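Local structure of TSE2 (Pseudomonas aeruginosa, 5AKO) at residues H67-D71 against A82-V86; F116-T122 against N167-Q172; D127-D133 against Y144-K150. The protein is a toxin delivered by the H1 type VI secretion system into the cytoplasm of recipient cells, where it probably acts as a NAD-dependent cytotoxin. All coordinates share one frame; numbering follows the deposited sequence.

Interaction 1: residues H67-D71 against A82-V86; sequences HPTFD and APDIV
Ile85 and Pro68 form the tight part of this contact: CG2 of Ile85 lies 3.6 Å from Pro68 CG, and the same methyl reaches Phe70 CE1 at 3.8 Å. The first torsion of Ile85 (chi1 -170°) leaves CG2 between the backbone N and the carbonyl carbon, turned to the proline and the ring. A beta-branched residue suits the spot, since branching at CB places a methyl close to the main chain, between these two neighbours. Beyond them Pro68 packs on Leu161 of helix 154-176, so the apolar side faces into the fold.

Both segments belong to the long connection between strands 33-37 and 100-103; they are irregular loop segments held by a few polar bonds and an apolar patch, not paired as a sheet. On the looser side, exposed Thr69 and partly exposed Asp84 exchange bonds, and another protein chain lies beside Pro83 and Asp84. Asp84 N donates to Thr69 OG1 at 2.9 Å, while Thr69 N returns a bond to Asp84 OD2 at 3.1 Å, coming from above the carboxylate plane. A threonine and an aspartate, each short and with an acceptor near the main chain, can do this reciprocally. Thr69 O adds weak bonds from the N atoms of Asp84 and Ile85. Asp71 contributes backbone atoms only, beside Pro83.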
loop_
_atom_site.group_PDB
_atom_site.type_symbol
_atom_site.label_atom_id
_atom_site.label_comp_id
_atom_site.label_asym_id
_atom_site.label_seq_id
_atom_site.Cartn_x
_atom_site.Cartn_y
_atom_site.Cartn_z
ATOM N N HIS C 67 -8.361 -25.597 -1.555
ATOM C CA HIS C 67 -6.987 -25.344 -1.181
ATOM C C HIS C 67 -6.628 -23.958 -1.642
ATOM O O HIS C 67 -6.919 -23.594 -2.775
ATOM C CB HIS C 67 -6.017 -26.336 -1.855
ATOM C CG HIS C 67 -6.027 -27.695 -1.250
ATOM N ND1 HIS C 67 -4.940 -28.535 -1.302
ATOM C CD2 HIS C 67 -7.001 -28.382 -0.609
ATOM C CE1 HIS C 67 -5.232 -29.668 -0.687
ATOM N NE2 HIS C 67 -6.479 -29.599 -0.252
ATOM N N PRO C 68 -5.989 -23.186 -0.789
ATOM C CA PRO C 68 -5.485 -21.899 -1.224
ATOM C C PRO C 68 -4.120 -22.075 -1.853
ATOM O O PRO C 68 -3.425 -23.018 -1.491
ATOM C CB PRO C 68 -5.286 -21.157 0.092
ATOM C CG PRO C 68 -4.952 -22.222 1.076
ATOM C CD PRO C 68 -5.802 -23.375 0.667
ATOM N N THR C 69 -3.725 -21.153 -2.730
ATOM C CA THR C 69 -2.335 -21.067 -3.161
ATOM C C THR C 69 -1.462 -20.828 -1.921
ATOM O O THR C 69 -1.797 -20.007 -1.022
ATOM C CB THR C 69 -2.074 -19.908 -4.173
ATOM O OG1 THR C 69 -2.410 -18.653 -3.555
ATOM C CG2 THR C 69 -2.880 -20.074 -5.465
ATOM N N PHE C 70 -0.310 -21.499 -1.920
ATOM C CA PHE C 70 0.695 -21.356 -0.880
ATOM C C PHE C 70 1.926 -20.566 -1.307
ATOM O O PHE C 70 2.716 -20.159 -0.480
ATOM C CB PHE C 70 1.112 -22.745 -0.418
ATOM C CG PHE C 70 -0.007 -23.493 0.249
ATOM C CD1 PHE C 70 -0.383 -23.174 1.557
ATOM C CD2 PHE C 70 -0.709 -24.484 -0.437
ATOM C CE1 PHE C 70 -1.419 -23.859 2.180
ATOM C CE2 PHE C 70 -1.785 -25.133 0.173
ATOM C CZ PHE C 70 -2.139 -24.825 1.484
ATOM N N ASP C 71 2.107 -20.353 -2.594
ATOM C CA ASP C 71 3.292 -19.644 -3.028
ATOM C C ASP C 71 2.945 -18.682 -4.138
ATOM O O ASP C 71 1.804 -18.652 -4.622
ATOM C CB ASP C 71 4.367 -20.652 -3.482
ATOM C CG ASP C 71 3.888 -21.590 -4.602
ATOM O OD1 ASP C 71 2.948 -21.256 -5.354
ATOM O OD2 ASP C 71 4.475 -22.688 -4.742
ATOM N N ALA C 82 0.344 -12.704 -5.130
ATOM C CA ALA C 82 0.442 -12.894 -3.656
ATOM C C ALA C 82 -0.211 -14.216 -3.265
ATOM O O ALA C 82 -1.256 -14.524 -3.796
ATOM C CB ALA C 82 -0.207 -11.737 -2.898
ATOM N N PRO C 83 0.432 -15.030 -2.408
ATOM C CA PRO C 83 -0.183 -16.277 -1.909
ATOM C C PRO C 83 -1.462 -16.007 -1.137
ATOM O O PRO C 83 -1.530 -15.048 -0.439
ATOM C CB PRO C 83 0.870 -16.851 -0.936
ATOM C CG PRO C 83 2.065 -16.029 -1.154
ATOM C CD PRO C 83 1.648 -14.722 -1.652
ATOM N N ASP C 84 -2.439 -16.870 -1.247
ATOM C CA ASP C 84 -3.687 -16.652 -0.532
ATOM C C ASP C 84 -3.450 -16.741 0.978
ATOM O O ASP C 84 -4.010 -15.988 1.746
ATOM C CB ASP C 84 -4.724 -17.697 -0.922
ATOM C CG ASP C 84 -5.126 -17.658 -2.387
ATOM O OD1 ASP C 84 -5.015 -16.596 -3.046
ATOM O OD2 ASP C 84 -5.604 -18.723 -2.874
ATOM N N ILE C 85 -2.606 -17.662 1.405
ATOM C CA ILE C 85 -2.235 -17.763 2.820
ATOM C C ILE C 85 -0.724 -17.940 2.960
ATOM O O ILE C 85 -0.084 -18.417 2.067
ATOM C CB ILE C 85 -3.008 -18.929 3.470
ATOM C CG1 ILE C 85 -2.857 -18.919 4.981
ATOM C CG2 ILE C 85 -2.560 -20.265 2.915
ATOM C CD1 ILE C 85 -3.752 -19.910 5.724
ATOM N N VAL C 86 -0.187 -17.563 4.107
ATOM C CA VAL C 86 1.237 -17.481 4.382
ATOM C C VAL C 86 1.560 -17.997 5.809
ATOM O O VAL C 86 0.921 -17.602 6.798
ATOM C CB VAL C 86 1.645 -15.972 4.351
ATOM C CG1 VAL C 86 3.030 -15.765 4.864
ATOM C CG2 VAL C 86 1.541 -15.415 2.934
#

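Interaction 2: residues F116-T122 against N167-Q172; sequences FVIPDGT and NAIRRQ
Arg171 reaches from the helix across the turn that follows strand 114-118, and each carbon on the way finds a partner. Its CB lies 3.7 Å from Thr122 OG1. CG, anti to the backbone N (chi1 178°), comes to 3.5 Å of Thr122 OG1 and also touches Pro119 CB. The chain then bends at chi2 (73°), which carries CD over to Gly121 O and brings NE to Asp120 O at 3.0 Å. That bond lies in the carbonyl plane, on a lone pair, with the oxygen slightly tilted from the guanidinium plane. NH2 adds a weak bond to the same oxygen and a long salt bridge to Asp120 OD2, the carboxylate standing nearly perpendicular to the guanidinium. The other carboxylate oxygen, OD1, is paired with Lys175.

Asp120 O can be gripped in this way because Pro119 to Thr122 form a type II turn. Gly121 fits its third position, where positive phi would jam a CB, and a CB here would also collide with the arginine. Thr122 OG1 reinforces the turn by donating to Pro119 O at 2.6 Å, alongside the bond from Thr122 N.

At the other end Gln172 lays its CG on Pro119 CG (3.6 Å), and its NE2 donates to Val117 O at 3.1 Å; a water joins NE2 to Val117 N. Between these polar grips, small Ala168 lets the strand come close, its CB 3.7 Å from Phe116 CZ.

The axes of 116-118 and 167-172 cross at 79°, 8.0 Å apart. Strand 114-118 also pairs through its backbone with antiparallel strand 33-37, and Phe164 and Val165 of helix 154-176 extend the apolar seam.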
loop_
_atom_site.group_PDB
_atom_site.type_symbol
_atom_site.label_atom_id
_atom_site.label_comp_id
_atom_site.label_asym_id
_atom_site.label_seq_id
_atom_site.Cartn_x
_atom_site.Cartn_y
_atom_site.Cartn_z
ATOM N N PHE C 116 -18.148 -24.434 -7.336
ATOM C CA PHE C 116 -18.391 -25.496 -6.419
ATOM C C PHE C 116 -19.182 -24.887 -5.288
ATOM O O PHE C 116 -18.770 -23.861 -4.766
ATOM C CB PHE C 116 -17.077 -26.057 -5.912
ATOM C CG PHE C 116 -17.235 -27.046 -4.806
ATOM C CD1 PHE C 116 -17.578 -28.339 -5.083
ATOM C CD2 PHE C 116 -17.077 -26.672 -3.490
ATOM C CE1 PHE C 116 -17.741 -29.270 -4.064
ATOM C CE2 PHE C 116 -17.279 -27.583 -2.464
ATOM C CZ PHE C 116 -17.603 -28.883 -2.748
ATOM N N VAL C 117 -20.269 -25.558 -4.861
ATOM C CA VAL C 117 -21.261 -24.985 -3.924
ATOM C C VAL C 117 -21.110 -25.560 -2.530
ATOM O O VAL C 117 -21.046 -26.759 -2.387
ATOM C CB VAL C 117 -22.700 -25.316 -4.330
ATOM C CG1 VAL C 117 -23.652 -24.646 -3.370
ATOM C CG2 VAL C 117 -23.002 -24.891 -5.780
ATOM N N ILE C 118 -21.043 -24.692 -1.517
ATOM C CA ILE C 118 -20.975 -25.068 -0.112
ATOM C C ILE C 118 -22.284 -24.616 0.515
ATOM O O ILE C 118 -22.506 -23.392 0.727
ATOM C CB ILE C 118 -19.811 -24.403 0.602
ATOM C CG1 ILE C 118 -18.482 -24.799 -0.073
ATOM C CG2 ILE C 118 -19.805 -24.782 2.078
ATOM C CD1 ILE C 118 -17.255 -24.226 0.634
ATOM N N PRO C 119 -23.205 -25.577 0.720
ATOM C CA PRO C 119 -24.552 -25.088 1.025
ATOM C C PRO C 119 -24.666 -24.602 2.446
ATOM O O PRO C 119 -23.943 -25.085 3.324
ATOM C CB PRO C 119 -25.422 -26.325 0.812
ATOM C CG PRO C 119 -24.690 -27.048 -0.291
ATOM C CD PRO C 119 -23.245 -26.910 0.111
ATOM N N ASP C 120 -25.551 -23.642 2.681
ATOM C CA ASP C 120 -25.931 -23.342 4.059
ATOM C C ASP C 120 -26.072 -24.671 4.785
ATOM O O ASP C 120 -26.613 -25.618 4.222
ATOM C CB ASP C 120 -27.276 -22.617 4.099
ATOM C CG ASP C 120 -28.384 -23.445 3.489
ATOM O OD1 ASP C 120 -28.301 -23.714 2.278
ATOM O OD2 ASP C 120 -29.324 -23.859 4.208
ATOM N N GLY C 121 -25.583 -24.753 6.007
ATOM C CA GLY C 121 -25.738 -25.967 6.822
ATOM C C GLY C 121 -24.601 -26.983 6.718
ATOM O O GLY C 121 -24.626 -28.016 7.385
ATOM N N THR C 122 -23.588 -26.708 5.895
ATOM C CA THR C 122 -22.455 -27.602 5.775
ATOM C C THR C 122 -21.612 -27.596 7.046
ATOM O O THR C 122 -21.403 -26.544 7.653
ATOM C CB THR C 122 -21.560 -27.164 4.626
ATOM O OG1 THR C 122 -22.342 -27.145 3.437
ATOM C CG2 THR C 122 -20.384 -28.137 4.478
ATOM N N ASN C 167 -17.807 -32.729 3.196
ATOM C CA ASN C 167 -18.986 -32.311 3.976
ATOM C C ASN C 167 -19.966 -31.582 3.091
ATOM O O ASN C 167 -21.205 -31.741 3.236
ATOM C CB ASN C 167 -18.604 -31.412 5.155
ATOM C CG ASN C 167 -17.760 -32.121 6.187
ATOM O OD1 ASN C 167 -17.497 -33.314 6.080
ATOM N ND2 ASN C 167 -17.278 -31.367 7.169
ATOM N N ALA C 168 -19.422 -30.805 2.158
ATOM C CA ALA C 168 -20.269 -29.968 1.294
ATOM C C ALA C 168 -21.090 -30.810 0.328
ATOM O O ALA C 168 -22.242 -30.514 0.045
ATOM C CB ALA C 168 -19.416 -28.959 0.531
ATOM N N ILE C 169 -20.465 -31.865 -0.175
ATOM C CA ILE C 169 -21.127 -32.817 -1.066
ATOM C C ILE C 169 -22.243 -33.615 -0.326
ATOM O O ILE C 169 -23.403 -33.590 -0.735
ATOM C CB ILE C 169 -20.085 -33.748 -1.677
ATOM C CG1 ILE C 169 -19.130 -32.920 -2.554
ATOM C CG2 ILE C 169 -20.762 -34.850 -2.501
ATOM C CD1 ILE C 169 -17.832 -33.631 -2.896
ATOM N N ARG C 170 -21.906 -34.247 0.793
ATOM C CA ARG C 170 -22.939 -34.809 1.695
ATOM C C ARG C 170 -24.104 -33.839 1.894
ATOM O O ARG C 170 -25.260 -34.193 1.686
ATOM C CB ARG C 170 -22.361 -35.175 3.063
ATOM C CG ARG C 170 -21.511 -36.430 3.043
ATOM C CD ARG C 170 -20.650 -36.597 4.293
ATOM N NE ARG C 170 -19.531 -37.507 4.006
ATOM C CZ ARG C 170 -18.262 -37.324 4.384
ATOM N NH1 ARG C 170 -17.887 -36.240 5.076
ATOM N NH2 ARG C 170 -17.351 -38.228 4.050
ATOM N N ARG C 171 -23.790 -32.606 2.257
ATOM C CA ARG C 171 -24.818 -31.597 2.524
ATOM C C ARG C 171 -25.603 -31.221 1.284
ATOM O O ARG C 171 -26.784 -30.905 1.396
ATOM C CB ARG C 171 -24.189 -30.366 3.144
ATOM C CG ARG C 171 -25.138 -29.248 3.422
ATOM C CD ARG C 171 -26.051 -29.533 4.592
ATOM N NE ARG C 171 -27.071 -28.522 4.550
ATOM C CZ ARG C 171 -28.343 -28.691 4.918
ATOM N NH1 ARG C 171 -28.785 -29.834 5.468
ATOM N NH2 ARG C 171 -29.182 -27.690 4.735
ATOM N N GLN C 172 -24.999 -31.277 0.097
ATOM C CA GLN C 172 -25.797 -31.078 -1.143
ATOM C C GLN C 172 -26.916 -32.134 -1.297
ATOM O O GLN C 172 -28.027 -31.788 -1.729
ATOM C CB GLN C 172 -24.907 -31.058 -2.398
ATOM C CG GLN C 172 -24.263 -29.701 -2.682
ATOM C CD GLN C 172 -23.460 -29.714 -3.979
ATOM O OE1 GLN C 172 -23.937 -30.216 -5.001
ATOM N NE2 GLN C 172 -22.225 -29.172 -3.946
HETATM O O HOH W 1 -21.029 -28.131 -6.759
#

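Interaction 3: residues D127-D133 against Y144-K150; sequences DLKVKQD and YTIMPAK
The ring of Tyr144 meets Gln132 along one side: CE2 lies 3.6 Å from Gln132 CB, CD2 touches its CA, and the glutamine amide is turned only 21° from the ring plane. Val130 CG1 comes near CD2 as well. With CG anti to the backbone N (chi1 176°), the extended chain of Gln132 passes across the CE2 side of the ring, CG near CZ and CD within van der Waals range of OH. A tyrosine suits this border, giving a broad ring to aliphatic carbons and a polar end.

The carboxylate of Asp133 takes a bond from Thr145 OG1 through the syn lone pair of OD2, at 2.8 Å. The same oxygen accepts from His143 ND1, so two donors fix it.

These pairs lie in a beta hairpin of antiparallel strands 128-136 and 141-148; the axes of 128-133 and 144-148 approach to 4.5 Å. Lys129 with Met147 and Lys131 with Thr145 are hydrogen-bonded pairs; Val130 with Ile146 and Gln132 with Tyr144 are non-hydrogen-bonded ones. Met147 N donates to Lys129 O at 2.8 Å. Past the strands, Ala149 N donates to Asp127 O.

Val130 and Ile146, both beta-branched, share a face with Tyr144; Ile146 also touches Leu161 of helix 154-176. On the other face Met147 wedges between two lysine stems. Its SD lies 3.7 Å from Lys129 CE, and chi3 (44°) bends CE to Lys131 CD at 3.6 Å. Long flexible chains suit this face, since their methylenes pack while the ammonium groups reach elsewhere: Lys129 NZ shares a water with Ala149 O, and its charge makes a cation-pi contact with Tyr24.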
loop_
_atom_site.group_PDB
_atom_site.type_symbol
_atom_site.label_atom_id
_atom_site.label_comp_id
_atom_site.label_asym_id
_atom_site.label_seq_id
_atom_site.Cartn_x
_atom_site.Cartn_y
_atom_site.Cartn_z
ATOM N N ASP C 127 -11.051 -27.758 13.077
ATOM C CA ASP C 127 -10.000 -26.738 13.264
ATOM C C ASP C 127 -9.971 -25.616 12.201
ATOM O O ASP C 127 -8.988 -24.891 12.094
ATOM C CB ASP C 127 -8.637 -27.431 13.350
ATOM C CG ASP C 127 -8.469 -28.230 14.620
ATOM O OD1 ASP C 127 -8.758 -27.658 15.709
ATOM O OD2 ASP C 127 -8.030 -29.404 14.521
ATOM N N LEU C 128 -11.062 -25.457 11.460
ATOM C CA LEU C 128 -11.177 -24.404 10.476
ATOM C C LEU C 128 -12.257 -23.479 10.899
ATOM O O LEU C 128 -13.072 -23.815 11.776
ATOM C CB LEU C 128 -11.551 -24.983 9.132
ATOM C CG LEU C 128 -10.534 -25.879 8.430
ATOM C CD1 LEU C 128 -11.038 -26.236 7.045
ATOM C CD2 LEU C 128 -9.170 -25.214 8.314
ATOM N N LYS C 129 -12.253 -22.287 10.319
ATOM C CA LYS C 129 -13.360 -21.362 10.501
ATOM C C LYS C 129 -13.508 -20.552 9.244
ATOM O O LYS C 129 -12.600 -20.539 8.413
ATOM C CB LYS C 129 -13.162 -20.481 11.718
ATOM C CG LYS C 129 -11.976 -19.535 11.647
ATOM C CD LYS C 129 -11.619 -18.970 13.021
ATOM C CE LYS C 129 -10.573 -17.876 12.919
ATOM N NZ LYS C 129 -10.279 -17.290 14.245
ATOM N N VAL C 130 -14.658 -19.903 9.117
ATOM C CA VAL C 130 -15.038 -19.168 7.936
ATOM C C VAL C 130 -15.351 -17.780 8.382
ATOM O O VAL C 130 -16.259 -17.586 9.155
ATOM C CB VAL C 130 -16.294 -19.783 7.302
ATOM C CG1 VAL C 130 -16.719 -19.020 6.059
ATOM C CG2 VAL C 130 -16.024 -21.241 6.984
ATOM N N LYS C 131 -14.592 -16.825 7.875
ATOM C CA LYS C 131 -14.660 -15.435 8.271
ATOM C C LYS C 131 -15.401 -14.616 7.247
ATOM O O LYS C 131 -15.086 -14.674 6.066
ATOM C CB LYS C 131 -13.240 -14.875 8.381
ATOM C CG LYS C 131 -13.161 -13.364 8.607
ATOM C CD LYS C 131 -11.713 -12.932 8.720
ATOM C CE LYS C 131 -11.552 -11.454 9.022
ATOM N NZ LYS C 131 -12.330 -11.081 10.223
ATOM N N GLN C 132 -16.368 -13.832 7.703
ATOM C CA GLN C 132 -17.067 -12.902 6.847
ATOM C C GLN C 132 -16.178 -11.708 6.746
ATOM O O GLN C 132 -15.829 -11.147 7.749
ATOM C CB GLN C 132 -18.420 -12.480 7.422
ATOM C CG GLN C 132 -19.096 -11.436 6.548
ATOM C CD GLN C 132 -20.439 -10.953 7.039
ATOM O OE1 GLN C 132 -20.945 -11.365 8.072
ATOM N NE2 GLN C 132 -20.991 -10.011 6.315
ATOM N N ASP C 133 -15.803 -11.322 5.534
ATOM C CA ASP C 133 -15.054 -10.071 5.340
ATOM C C ASP C 133 -16.078 -9.084 4.758
ATOM O O ASP C 133 -17.250 -9.186 5.032
ATOM C CB ASP C 133 -13.874 -10.261 4.404
ATOM C CG ASP C 133 -12.972 -11.460 4.778
ATOM O OD1 ASP C 133 -12.247 -11.405 5.771
ATOM O OD2 ASP C 133 -12.889 -12.432 4.029
ATOM N N TYR C 144 -15.762 -14.111 1.714
ATOM C CA TYR C 144 -15.550 -14.883 2.911
ATOM C C TYR C 144 -14.236 -15.651 2.806
ATOM O O TYR C 144 -13.785 -15.950 1.691
ATOM C CB TYR C 144 -16.675 -15.875 3.113
ATOM C CG TYR C 144 -18.045 -15.316 3.541
ATOM C CD1 TYR C 144 -18.882 -14.724 2.635
ATOM C CD2 TYR C 144 -18.497 -15.449 4.829
ATOM C CE1 TYR C 144 -20.124 -14.240 3.005
ATOM C CE2 TYR C 144 -19.719 -14.993 5.229
ATOM C CZ TYR C 144 -20.533 -14.358 4.311
ATOM O OH TYR C 144 -21.778 -13.873 4.659
ATOM N N THR C 145 -13.621 -15.991 3.959
ATOM C CA THR C 145 -12.340 -16.672 3.950
ATOM C C THR C 145 -12.376 -17.873 4.861
ATOM O O THR C 145 -12.730 -17.768 6.017
ATOM C CB THR C 145 -11.207 -15.735 4.405
ATOM O OG1 THR C 145 -11.210 -14.577 3.576
ATOM C CG2 THR C 145 -9.813 -16.422 4.287
ATOM N N ILE C 146 -12.086 -19.027 4.291
ATOM C CA ILE C 146 -11.944 -20.245 5.047
ATOM C C ILE C 146 -10.489 -20.265 5.512
ATOM O O ILE C 146 -9.590 -20.166 4.688
ATOM C CB ILE C 146 -12.128 -21.466 4.168
ATOM C CG1 ILE C 146 -13.477 -21.435 3.438
ATOM C CG2 ILE C 146 -12.022 -22.706 5.023
ATOM C CD1 ILE C 146 -13.664 -22.473 2.341
ATOM N N MET C 147 -10.256 -20.418 6.809
ATOM C CA MET C 147 -8.946 -20.198 7.364
ATOM C C MET C 147 -8.740 -21.167 8.561
ATOM O O MET C 147 -9.679 -21.729 9.086
ATOM C CB MET C 147 -8.733 -18.704 7.768
ATOM C CG MET C 147 -9.473 -18.357 9.046
ATOM S SD MET C 147 -9.311 -16.693 9.592
ATOM C CE MET C 147 -9.500 -15.685 8.121
ATOM N N PRO C 148 -7.497 -21.391 8.964
ATOM C CA PRO C 148 -7.304 -22.182 10.176
ATOM C C PRO C 148 -7.811 -21.470 11.462
ATOM O O PRO C 148 -7.728 -20.249 11.592
ATOM C CB PRO C 148 -5.777 -22.395 10.222
ATOM C CG PRO C 148 -5.208 -21.346 9.322
ATOM C CD PRO C 148 -6.235 -21.159 8.246
ATOM N N ALA C 149 -8.356 -22.249 12.384
ATOM C CA ALA C 149 -8.848 -21.682 13.641
ATOM C C ALA C 149 -7.740 -21.676 14.678
ATOM O O ALA C 149 -7.878 -21.066 15.715
ATOM C CB ALA C 149 -10.049 -22.477 14.154
ATOM N N LYS C 150 -6.675 -22.403 14.404
ATOM C CA LYS C 150 -5.497 -22.447 15.286
ATOM C C LYS C 150 -4.250 -22.713 14.432
ATOM O O LYS C 150 -4.366 -23.165 13.287
ATOM C CB LYS C 150 -5.652 -23.543 16.347
ATOM C CG LYS C 150 -5.836 -24.942 15.748
ATOM C CD LYS C 150 -5.487 -26.061 16.727
ATOM C CE LYS C 150 -4.724 -27.194 16.022
ATOM N NZ LYS C 150 -4.599 -28.439 16.845
HETATM O O HOH W 2 -9.343 -18.633 16.296
#

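How the interactions relate
Along the chain interaction 1 comes first and is complete before the others begin; interaction 2 then opens at strand 114-118 and closes on helix 154-176, with the hairpin of interaction 3 between. Interactions 1 and 3 lie about 14 Å apart between centres and touch, Ile85 CD1 packing on Pro148 CD at 3.8 Å. Interactions 2 and 3 are about 16 Å apart between centres and do not meet directly. Interactions 1 and 2 stand on opposite sides of the chain's centre, their own centres about 23 Å apart. Helix 154-176 links all three: Leu161 packs under interactions 1 and 3, and residues 167-172 supply half of interaction 2. The long loop and both sheets are thereby gathered onto one helix.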